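Local coordinates for uncharacterized protein (Bacteroides eggerthii DSM 20697, PDB 4ECO) that is of unknown function but, as a leucine-rich repeat protein, probably binds other proteins through its curved solenoid surface, at residues Leu533-Arg547 and Ile562-Asn576. Sequence-based numbering, arbitrary orientation. Where two conformers were deposited one is given.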
ATOM      1  N   LEU A 533       2.397  28.374 -21.500  1.00 44.84           N
ATOM      2  CA  LEU A 533       3.589  29.223 -21.319  1.00 42.97           C
ATOM      3  C   LEU A 533       3.240  30.617 -20.768  1.00 49.74           C
ATOM      4  O   LEU A 533       4.146  31.354 -20.404  1.00 48.56           O
ATOM      5  CB  LEU A 533       4.386  29.369 -22.632  1.00 41.17           C
ATOM      6  CG  LEU A 533       4.785  28.059 -23.293  1.00 41.14           C
ATOM      7  CD1 LEU A 533       5.461  28.309 -24.627  1.00 41.15           C
ATOM      8  CD2 LEU A 533       5.627  27.206 -22.367  1.00 36.38           C
ATOM      9  N   ASN A 534       1.938  30.948 -20.655  1.00 51.21           N
ATOM     10  CA  ASN A 534       1.415  32.235 -20.149  1.00 53.22           C
ATOM     11  C   ASN A 534       1.624  32.367 -18.627  1.00 57.44           C
ATOM     12  O   ASN A 534       1.628  33.471 -18.092  1.00 58.60           O
ATOM     13  CB  ASN A 534      -0.083  32.353 -20.489  1.00 58.00           C
ATOM     14  CG  ASN A 534      -0.671  33.735 -20.329  1.00 76.51           C
ATOM     15  OD1 ASN A 534      -1.686  33.935 -19.646  1.00 70.04           O
ATOM     16  ND2 ASN A 534      -0.058  34.719 -20.970  1.00 65.85           N
ATOM     17  N   SER A 535       1.811  31.243 -17.942  1.00 53.56           N
ATOM     18  CA  SER A 535       2.043  31.187 -16.509  1.00 52.72           C
ATOM     19  C   SER A 535       3.388  31.829 -16.129  1.00 57.67           C
ATOM     20  O   SER A 535       4.420  31.599 -16.792  1.00 57.99           O
ATOM     21  CB  SER A 535       2.008  29.738 -16.040  1.00 54.05           C
ATOM     22  OG  SER A 535       2.470  29.634 -14.705  1.00 62.81           O
ATOM     23  N   SER A 536       3.366  32.619 -15.040  1.00 52.13           N
ATOM     24  CA  SER A 536       4.566  33.236 -14.499  1.00 50.84           C
ATOM     25  C   SER A 536       5.259  32.288 -13.514  1.00 52.34           C
ATOM     26  O   SER A 536       6.379  32.566 -13.102  1.00 52.82           O
ATOM     27  CB  SER A 536       4.216  34.548 -13.810  1.00 55.66           C
ATOM     28  OG  SER A 536       3.549  34.322 -12.580  1.00 69.19           O
ATOM     29  N   THR A 537       4.592  31.172 -13.133  1.00 46.60           N
ATOM     30  CA  THR A 537       5.074  30.191 -12.142  1.00 44.63           C
ATOM     31  C   THR A 537       5.638  28.896 -12.760  1.00 45.91           C
ATOM     32  O   THR A 537       6.338  28.158 -12.058  1.00 44.56           O
ATOM     33  CB  THR A 537       3.938  29.810 -11.184  1.00 48.53           C
ATOM     34  OG1 THR A 537       2.809  29.435 -11.961  1.00 51.54           O
ATOM     35  CG2 THR A 537       3.545  30.937 -10.269  1.00 44.51           C
ATOM     36  N   LEU A 538       5.347  28.635 -14.059  1.00 41.19           N
ATOM     37  CA  LEU A 538       5.766  27.439 -14.805  1.00 38.83           C
ATOM     38  C   LEU A 538       7.255  27.231 -14.721  1.00 43.12           C
ATOM     39  O   LEU A 538       8.012  28.100 -15.130  1.00 42.84           O
ATOM     40  CB  LEU A 538       5.341  27.536 -16.283  1.00 38.42           C
ATOM     41  CG  LEU A 538       5.637  26.338 -17.152  1.00 41.58           C
ATOM     42  CD1 LEU A 538       4.671  25.189 -16.869  1.00 40.99           C
ATOM     43  CD2 LEU A 538       5.567  26.714 -18.584  1.00 45.10           C
ATOM     44  N   LYS A 539       7.656  26.065 -14.180  1.00 40.71           N
ATOM     45  CA  LYS A 539       9.031  25.635 -13.973  1.00 40.45           C
ATOM     46  C   LYS A 539       9.494  24.621 -15.030  1.00 40.82           C
ATOM     47  O   LYS A 539      10.668  24.640 -15.402  1.00 40.07           O
ATOM     48  CB  LYS A 539       9.180  25.018 -12.576  1.00 43.88           C
ATOM     49  CG  LYS A 539      10.071  25.807 -11.623  1.00 52.73           C
ATOM     50  CD  LYS A 539      10.411  24.989 -10.379  1.00 66.40           C
ATOM     51  CE  LYS A 539       9.316  25.029  -9.344  1.00 82.86           C
ATOM     52  NZ  LYS A 539       9.395  23.882  -8.404  1.00 84.00           N
ATOM     53  N   GLY A 540       8.597  23.741 -15.479  1.00 34.57           N
ATOM     54  CA  GLY A 540       8.941  22.720 -16.468  1.00 34.18           C
ATOM     55  C   GLY A 540       7.912  22.435 -17.543  1.00 38.45           C
ATOM     56  O   GLY A 540       6.711  22.380 -17.271  1.00 37.88           O
ATOM     57  N   PHE A 541       8.401  22.193 -18.768  1.00 35.20           N
ATOM     58  CA  PHE A 541       7.604  21.914 -19.958  1.00 35.20           C
ATOM     59  C   PHE A 541       8.217  20.764 -20.755  1.00 41.08           C
ATOM     60  O   PHE A 541       9.413  20.799 -21.065  1.00 41.49           O
ATOM     61  CB  PHE A 541       7.510  23.181 -20.841  1.00 37.38           C
ATOM     62  CG  PHE A 541       6.398  23.154 -21.852  1.00 38.39           C
ATOM     63  CD1 PHE A 541       6.576  22.543 -23.090  1.00 41.65           C
ATOM     64  CD2 PHE A 541       5.162  23.721 -21.564  1.00 41.10           C
ATOM     65  CE1 PHE A 541       5.529  22.495 -24.025  1.00 43.96           C
ATOM     66  CE2 PHE A 541       4.114  23.681 -22.498  1.00 45.43           C
ATOM     67  CZ  PHE A 541       4.308  23.081 -23.730  1.00 44.09           C
ATOM     68  N   GLY A 542       7.394  19.769 -21.077  1.00 38.20           N
ATOM     69  CA  GLY A 542       7.790  18.595 -21.843  1.00 38.21           C
ATOM     70  C   GLY A 542       6.941  18.446 -23.088  1.00 43.04           C
ATOM     71  O   GLY A 542       5.705  18.495 -23.008  1.00 42.34           O
ATOM     72  N   ILE A 543       7.604  18.314 -24.251  1.00 39.56           N
ATOM     73  CA  ILE A 543       6.923  18.178 -25.532  1.00 40.69           C
ATOM     74  C   ILE A 543       7.793  17.269 -26.435  1.00 45.14           C
ATOM     75  O   ILE A 543       7.834  17.428 -27.652  1.00 46.97           O
ATOM     76  CB  ILE A 543       6.547  19.572 -26.168  1.00 44.98           C
ATOM     77  CG1 ILE A 543       5.471  19.472 -27.282  1.00 45.02           C
ATOM     78  CG2 ILE A 543       7.744  20.507 -26.518  1.00 45.93           C
ATOM     79  CD1 ILE A 543       4.223  20.071 -26.911  1.00 46.00           C
ATOM     80  N   ARG A 544       8.458  16.286 -25.806  1.00 39.75           N
ATOM     81  CA  ARG A 544       9.283  15.289 -26.482  0.50 38.88           C
ATOM     82  C   ARG A 544       8.447  14.360 -27.379  1.00 43.83           C
ATOM     83  O   ARG A 544       7.244  14.196 -27.150  1.00 43.04           O
ATOM     84  CB  ARG A 544      10.027  14.442 -25.446  0.50 35.95           C
ATOM     85  CG  ARG A 544      11.384  14.972 -24.992  0.50 41.33           C
ATOM     86  CD  ARG A 544      12.146  13.937 -24.155  0.50 38.98           C
ATOM     87  NE  ARG A 544      12.174  12.627 -24.817  0.50 40.87           N
ATOM     88  CZ  ARG A 544      13.119  12.212 -25.650  0.50 41.90           C
ATOM     89  NH1 ARG A 544      14.171  12.976 -25.904  0.50 33.70           N
ATOM     90  NH2 ARG A 544      13.029  11.024 -26.221  0.50 27.14           N
ATOM     91  N   ASN A 545       9.119  13.733 -28.379  1.00 42.84           N
ATOM     92  CA  ASN A 545       8.618  12.710 -29.317  0.50 42.71           C
ATOM     93  C   ASN A 545       7.180  12.953 -29.840  1.00 46.70           C
ATOM     94  O   ASN A 545       6.311  12.088 -29.710  1.00 47.24           O
ATOM     95  CB  ASN A 545       8.676  11.313 -28.673  0.50 37.97           C
ATOM     96  CG  ASN A 545      10.059  10.841 -28.316  0.50 47.85           C
ATOM     97  OD1 ASN A 545      10.652  11.272 -27.331  0.50 46.87           O
ATOM     98  ND2 ASN A 545      10.599   9.933 -29.098  0.50 36.69           N
ATOM     99  N   GLN A 546       6.941  14.086 -30.509  1.00 43.36           N
ATOM    100  CA  GLN A 546       5.620  14.342 -31.106  1.00 44.22           C
ATOM    101  C   GLN A 546       5.506  13.575 -32.435  1.00 50.24           C
ATOM    102  O   GLN A 546       6.340  13.743 -33.325  1.00 51.97           O
ATOM    103  CB  GLN A 546       5.350  15.844 -31.315  1.00 46.28           C
ATOM    104  CG  GLN A 546       5.382  16.672 -30.043  1.00 48.57           C
ATOM    105  CD  GLN A 546       4.395  16.217 -29.017  1.00 51.63           C
ATOM    106  OE1 GLN A 546       3.194  16.383 -29.171  1.00 52.33           O
ATOM    107  NE2 GLN A 546       4.892  15.670 -27.932  1.00 46.99           N
ATOM    108  N   ARG A 547       4.505  12.700 -32.542  1.00 47.84           N
ATOM    109  CA  ARG A 547       4.292  11.844 -33.719  1.00 49.52           C
ATOM    110  C   ARG A 547       2.820  11.751 -34.133  1.00 58.28           C
ATOM    111  O   ARG A 547       1.940  11.834 -33.269  1.00 58.23           O
ATOM    112  CB  ARG A 547       4.791  10.405 -33.458  1.00 46.73           C
ATOM    113  CG  ARG A 547       6.267  10.226 -33.116  1.00 50.12           C
ATOM    114  CD  ARG A 547       7.248  10.468 -34.251  1.00 54.14           C
ATOM    115  NE  ARG A 547       8.607  10.321 -33.741  1.00 53.36           N
ATOM    116  CZ  ARG A 547       9.268  11.280 -33.106  1.00 62.77           C
ATOM    117  NH1 ARG A 547       8.731  12.485 -32.967  1.00 60.66           N
ATOM    118  NH2 ARG A 547      10.487  11.053 -32.635  1.00 39.88           N
ATOM    119  N   ILE A 562       9.694  31.498 -25.406  1.00 45.56           N
ATOM    120  CA  ILE A 562       9.803  30.639 -24.217  1.00 43.80           C
ATOM    121  C   ILE A 562      10.943  31.126 -23.271  1.00 51.98           C
ATOM    122  O   ILE A 562      10.827  30.939 -22.057  1.00 52.53           O
ATOM    123  CB  ILE A 562       9.957  29.139 -24.574  1.00 44.28           C
ATOM    124  CG1 ILE A 562       9.590  28.245 -23.368  1.00 42.22           C
ATOM    125  CG2 ILE A 562      11.328  28.795 -25.194  1.00 43.75           C
ATOM    126  CD1 ILE A 562       9.087  26.792 -23.715  1.00 25.84           C
ATOM    127  N   THR A 563      11.988  31.807 -23.793  1.00 50.98           N
ATOM    128  CA  THR A 563      13.073  32.304 -22.924  1.00 51.27           C
ATOM    129  C   THR A 563      12.559  33.436 -22.019  1.00 55.79           C
ATOM    130  O   THR A 563      13.231  33.790 -21.049  1.00 55.44           O
ATOM    131  CB  THR A 563      14.292  32.756 -23.724  1.00 55.62           C
ATOM    132  OG1 THR A 563      13.958  33.887 -24.528  1.00 58.00           O
ATOM    133  CG2 THR A 563      14.901  31.628 -24.553  1.00 49.39           C
ATOM    134  N   LEU A 564      11.344  33.949 -22.307  1.00 52.10           N
ATOM    135  CA  LEU A 564      10.713  34.992 -21.515  1.00 51.96           C
ATOM    136  C   LEU A 564       9.822  34.400 -20.387  1.00 57.96           C
ATOM    137  O   LEU A 564       9.189  35.165 -19.667  1.00 58.18           O
ATOM    138  CB  LEU A 564       9.907  35.945 -22.407  1.00 52.19           C
ATOM    139  CG  LEU A 564      10.703  36.723 -23.480  1.00 57.12           C
ATOM    140  CD1 LEU A 564       9.842  37.746 -24.132  1.00 58.15           C
ATOM    141  CD2 LEU A 564      11.895  37.453 -22.905  1.00 57.33           C
ATOM    142  N   CYS A 565       9.791  33.055 -20.206  1.00 55.85           N
ATOM    143  CA  CYS A 565       9.052  32.430 -19.097  1.00 55.14           C
ATOM    144  C   CYS A 565       9.887  32.662 -17.833  1.00 60.59           C
ATOM    145  O   CYS A 565      11.031  32.180 -17.736  1.00 60.88           O
ATOM    146  CB  CYS A 565       8.764  30.954 -19.358  1.00 53.78           C
ATOM    147  SG  CYS A 565       7.657  30.654 -20.766  1.00 57.67           S
ATOM    148  N   PRO A 566       9.393  33.538 -16.933  1.00 56.31           N
ATOM    149  CA  PRO A 566      10.228  33.970 -15.796  1.00 55.66           C
ATOM    150  C   PRO A 566      10.691  32.839 -14.887  1.00 57.84           C
ATOM    151  O   PRO A 566      11.830  32.881 -14.423  1.00 58.14           O
ATOM    152  CB  PRO A 566       9.321  34.947 -15.031  1.00 57.91           C
ATOM    153  CG  PRO A 566       7.932  34.676 -15.525  1.00 61.96           C
ATOM    154  CD  PRO A 566       8.086  34.233 -16.938  1.00 57.53           C
ATOM    155  N   SER A 567       9.854  31.813 -14.677  1.00 51.69           N
ATOM    156  CA  SER A 567      10.203  30.728 -13.770  1.00 48.21           C
ATOM    157  C   SER A 567      10.710  29.478 -14.471  1.00 49.19           C
ATOM    158  O   SER A 567      11.172  28.579 -13.762  1.00 50.59           O
ATOM    159  CB  SER A 567       8.990  30.352 -12.928  1.00 48.30           C
ATOM    160  OG  SER A 567       8.573  31.433 -12.116  1.00 53.52           O
ATOM    161  N   LEU A 568      10.619  29.382 -15.816  1.00 42.64           N
ATOM    162  CA  LEU A 568      10.987  28.148 -16.527  1.00 41.97           C
ATOM    163  C   LEU A 568      12.467  27.821 -16.406  1.00 47.86           C
ATOM    164  O   LEU A 568      13.300  28.645 -16.774  1.00 50.04           O
ATOM    165  CB  LEU A 568      10.593  28.215 -18.009  1.00 41.73           C
ATOM    166  CG  LEU A 568      10.652  26.901 -18.769  1.00 43.77           C
ATOM    167  CD1 LEU A 568       9.351  26.162 -18.689  1.00 42.28           C
ATOM    168  CD2 LEU A 568      11.026  27.137 -20.188  1.00 45.43           C
ATOM    169  N   THR A 569      12.787  26.612 -15.885  1.00 43.93           N
ATOM    170  CA  THR A 569      14.175  26.158 -15.720  1.00 43.72           C
ATOM    171  C   THR A 569      14.431  24.825 -16.463  1.00 47.31           C
ATOM    172  O   THR A 569      15.592  24.473 -16.674  1.00 49.05           O
ATOM    173  CB  THR A 569      14.593  26.047 -14.251  1.00 47.59           C
ATOM    174  OG1 THR A 569      13.795  25.096 -13.563  1.00 47.32           O
ATOM    175  CG2 THR A 569      14.596  27.385 -13.538  1.00 40.61           C
ATOM    176  N   GLN A 570      13.385  24.155 -16.950  1.00 41.66           N
ATOM    177  CA  GLN A 570      13.586  22.911 -17.669  1.00 40.66           C
ATOM    178  C   GLN A 570      12.643  22.809 -18.874  1.00 44.87           C
ATOM    179  O   GLN A 570      11.417  22.854 -18.717  1.00 45.69           O
ATOM    180  CB  GLN A 570      13.401  21.706 -16.717  1.00 40.82           C
ATOM    181  CG  GLN A 570      13.607  20.341 -17.383  1.00 44.10           C
ATOM    182  CD  GLN A 570      13.732  19.176 -16.440  1.00 59.85           C
ATOM    183  OE1 GLN A 570      13.680  18.029 -16.866  1.00 56.46           O
ATOM    184  NE2 GLN A 570      13.894  19.427 -15.144  1.00 52.35           N
ATOM    185  N   LEU A 571      13.229  22.620 -20.069  1.00 39.84           N
ATOM    186  CA  LEU A 571      12.499  22.437 -21.314  1.00 39.20           C
ATOM    187  C   LEU A 571      12.964  21.188 -22.010  1.00 44.55           C
ATOM    188  O   LEU A 571      14.133  21.076 -22.372  1.00 43.47           O
ATOM    189  CB  LEU A 571      12.621  23.643 -22.260  1.00 39.40           C
ATOM    190  CG  LEU A 571      12.030  23.450 -23.667  1.00 43.05           C
ATOM    191  CD1 LEU A 571      10.501  23.271 -23.640  1.00 41.17           C
ATOM    192  CD2 LEU A 571      12.429  24.583 -24.577  1.00 45.58           C
ATOM    193  N   GLN A 572      12.024  20.275 -22.255  1.00 42.10           N
ATOM    194  CA  GLN A 572      12.282  19.034 -22.966  1.00 41.36           C
ATOM    195  C   GLN A 572      11.569  19.074 -24.291  1.00 42.98           C
ATOM    196  O   GLN A 572      10.345  19.021 -24.314  1.00 42.71           O
ATOM    197  CB  GLN A 572      11.830  17.840 -22.136  1.00 42.17           C
ATOM    198  CG  GLN A 572      12.531  17.692 -20.801  1.00 55.54           C
ATOM    199  CD  GLN A 572      12.084  16.422 -20.111  1.00 62.66           C
ATOM    200  OE1 GLN A 572      11.202  15.698 -20.584  1.00 54.43           O
ATOM    201  NE2 GLN A 572      12.679  16.127 -18.967  1.00 49.87           N
ATOM    202  N   ILE A 573      12.322  19.204 -25.395  1.00 39.87           N
ATOM    203  CA  ILE A 573      11.765  19.292 -26.758  1.00 39.46           C
ATOM    204  C   ILE A 573      12.513  18.308 -27.702  1.00 45.00           C
ATOM    205  O   ILE A 573      12.402  18.400 -28.921  1.00 46.46           O
ATOM    206  CB  ILE A 573      11.822  20.777 -27.245  1.00 42.31           C
ATOM    207  CG1 ILE A 573      10.880  21.041 -28.432  1.00 43.00           C
ATOM    208  CG2 ILE A 573      13.259  21.320 -27.437  1.00 41.68           C
ATOM    209  CD1 ILE A 573      10.506  22.503 -28.641  1.00 45.69           C
ATOM    210  N   GLY A 574      13.220  17.352 -27.118  1.00 41.92           N
ATOM    211  CA  GLY A 574      13.960  16.356 -27.871  1.00 43.34           C
ATOM    212  C   GLY A 574      13.108  15.396 -28.678  1.00 50.62           C
ATOM    213  O   GLY A 574      11.915  15.227 -28.406  1.00 50.96           O
ATOM    214  N   SER A 575      13.744  14.748 -29.683  1.00 48.20           N
ATOM    215  CA  SER A 575      13.184  13.741 -30.589  1.00 47.83           C
ATOM    216  C   SER A 575      11.955  14.306 -31.321  1.00 51.85           C
ATOM    217  O   SER A 575      10.871  13.730 -31.300  1.00 51.87           O
ATOM    218  CB  SER A 575      12.863  12.448 -29.842  1.00 50.37           C
ATOM    219  OG  SER A 575      12.691  11.365 -30.739  1.00 59.18           O
ATOM    220  N   ASN A 576      12.145  15.456 -31.955  1.00 47.74           N
ATOM    221  CA  ASN A 576      11.136  16.131 -32.770  1.00 47.85           C
ATOM    222  C   ASN A 576      11.803  16.496 -34.095  1.00 54.43           C
ATOM    223  O   ASN A 576      12.791  15.852 -34.474  1.00 54.64           O
ATOM    224  CB  ASN A 576      10.542  17.367 -32.036  1.00 40.99           C
ATOM    225  CG  ASN A 576       9.567  17.045 -30.930  1.00 55.28           C
ATOM    226  OD1 ASN A 576       8.511  16.463 -31.143  1.00 53.97           O
ATOM    227  ND2 ASN A 576       9.856  17.489 -29.730  1.00 42.94           N
TER
HETATM  228  O   HOH W   1       7.571  30.666 -16.182  1.00 53.99           O
HETATM  229  O   HOH W   2       8.064  15.803 -33.661  1.00 48.57           O
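Phe541 and Leu571 run alongside each other into the core where two successive coils of the leucine-rich repeat solenoid stack in parallel, strand 540-542 on strand 570-572, their axes 2° apart. The tight part of the contact is the inward face of these strands. Both side chains leave the backbone with CG anti to N (chi1 -162° in Phe541, 172° in Leu571), a shared course that brings Leu571 CD1 to 4.0 Å from Phe541 CD1, while Leu568 CD1 touches both Phe541 CB and Leu538 CD2. Ile543 and Ile573 continue the row through CG2 and CG1, and at the other end Leu533 CD2 meets Ile562 CD1 at 3.7 Å. The strand backbones are joined by Phe541 N to Gln570 O, Gln572 N to Phe541 O and Ile543 N to Gln572 O. Just before them, Lys539 O accepts from both Thr569 N and Gln570 N.

Asn576 extends this pairing beyond the strand, as the asparagine of a leucine-rich repeat does. Its ND2 donates to Ile543 O at 2.9 Å, nearly in the amide plane, and to Ile573 O of its own coil, while OD1 accepts from Gln546 N and a water; both ends of the amide are thus engaged and its rotation fixed.

The opposite face of the strands is looser. Gly540 and Gly542 have no side chains to set beside Gln570 and Gln572, whose amides join each other and which also touch helix 160-168. Farther along, the partly exposed Arg547 reaches the buried Ser575, whose OG bonds to Asp596 of the next coil: the guanidinium meets Ser575 O end-on, with NH1 and NH2 each 3.0 Å from that single oxygen and approaching from the same face of its carbonyl plane.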